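PDB 6AVJ: CDGSH iron-sulfur domain-containing protein 3, mitochondrial from Homo sapiens, which carries two [2Fe-2S] clusters as a monomer, can pass them to apoferredoxins FDX1 and FDX2, and helps keep mitochondrial iron and reactive oxygen species at normal levels. Local coordinates for residues 75-78 and 82-85. The protein carries 2 engineered substitutions. Sequence-based numbering, arbitrary orientation.
Engineered in segment 75-78: Cys78 (natural residue His). With FES (Fe2/s2 (inorganic) cluster), chain E.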
# COMPACT_ATOMS: atom_id res chain seq x y z
N ASP A 75 8.03 5.43 3.33
CA ASP A 75 9.04 6.01 4.21
C ASP A 75 10.43 5.54 3.82
O ASP A 75 11.35 5.65 4.63
CB ASP A 75 8.75 5.70 5.68
CG ASP A 75 8.99 4.25 6.05
OD1 ASP A 75 9.30 3.40 5.17
OD2 ASP A 75 8.85 3.93 7.26
N GLY A 76 10.59 4.95 2.64
CA GLY A 76 11.91 4.56 2.19
C GLY A 76 12.38 3.20 2.68
O GLY A 76 13.50 2.79 2.34
N THR A 77 11.55 2.49 3.45
CA THR A 77 11.83 1.10 3.79
C THR A 77 12.05 0.26 2.53
O THR A 77 12.88 -0.64 2.52
CB THR A 77 10.69 0.51 4.64
OG1 THR A 77 10.55 1.26 5.82
CG2 THR A 77 10.97 -0.94 5.06
N CYS A 78 11.31 0.57 1.45
CA CYS A 78 11.55 -0.05 0.14
C CYS A 78 12.98 0.08 -0.34
O CYS A 78 13.39 -0.68 -1.21
CB CYS A 78 10.65 0.56 -0.96
SG CYS A 78 10.64 2.41 -0.94
N ARG A 82 16.59 -5.61 2.14
CA ARG A 82 15.57 -6.60 2.44
C ARG A 82 14.39 -6.51 1.45
O ARG A 82 13.91 -7.52 0.94
CB ARG A 82 15.12 -6.40 3.88
CG ARG A 82 14.10 -7.34 4.34
CD ARG A 82 14.03 -7.35 5.87
NE ARG A 82 13.22 -8.48 6.36
CZ ARG A 82 12.02 -8.39 6.95
NH1 ARG A 82 11.46 -7.21 7.16
NH2 ARG A 82 11.40 -9.50 7.33
N VAL A 83 13.89 -5.30 1.18
CA VAL A 83 12.76 -5.17 0.27
C VAL A 83 13.21 -5.32 -1.18
O VAL A 83 12.50 -5.91 -2.00
CB VAL A 83 12.02 -3.83 0.50
CG1 VAL A 83 10.96 -3.56 -0.61
CG2 VAL A 83 11.31 -3.86 1.86
N GLN A 84 14.35 -4.74 -1.55
CA GLN A 84 14.72 -4.80 -2.96
C GLN A 84 14.99 -6.24 -3.41
O GLN A 84 14.79 -6.56 -4.58
CB GLN A 84 15.93 -3.92 -3.22
CG GLN A 84 15.60 -2.42 -3.27
CD GLN A 84 14.49 -2.12 -4.27
OE1 GLN A 84 14.63 -2.40 -5.47
NE2 GLN A 84 13.36 -1.60 -3.79
N LYS A 85 15.41 -7.12 -2.50
CA LYS A 85 15.64 -8.53 -2.81
C LYS A 85 14.40 -9.37 -2.66
O LYS A 85 14.46 -10.58 -2.91
CB LYS A 85 16.71 -9.13 -1.90
CG LYS A 85 18.10 -8.58 -2.13
CD LYS A 85 18.99 -9.05 -1.01
CE LYS A 85 20.38 -8.57 -1.16
NZ LYS A 85 21.12 -9.22 -0.09
FE1 FES E . 8.49 2.87 -0.03
FE2 FES E . 6.89 0.78 0.86
S1 FES E . 7.09 1.59 -1.20
S2 FES E . 8.22 2.11 2.03
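Cys78 and Val83 bring their backbones closest, CA to CA 5.3 Å, where the loop binding the second [2Fe-2S] cluster, passing into a short 3-10 segment at Thr77-Cys78, meets helix 81-84. Val83, compact and branched for a buried seam, sets its methyls against successive residues of the turn: CG1 lies 3.6 Å from Cys78 CA, while CG2 rests against Thr77 O. Gln84 is long enough to fold back, bent at chi2 (-54°), and its NE2 gives Cys78 O a nearly straight hydrogen bond of 2.7 Å (166° at the hydrogen). Cys78, engineered in place of the histidine ending this CDGSH-type motif of the NEET fold, binds FE1 through SG at 2.4 Å; Cys74 ligates the same iron. Asp75 closes an Asx turn: OD1 accepts from Thr77 OG1 (2.6 Å) on the syn side and from Thr77 N (3.0 Å) above the carboxylate plane, threonine supplying both donors. Gly76, at positive phi (85°), bends where a side chain would strike the preceding carbonyl. With an alanine in place of Asp75, Thr77 N and OG1 would probably lose their shared acceptor and Gln69 N its own. The engineered ligand is thus held to the helix mainly through its backbone, while a carboxylate braces the cluster loop.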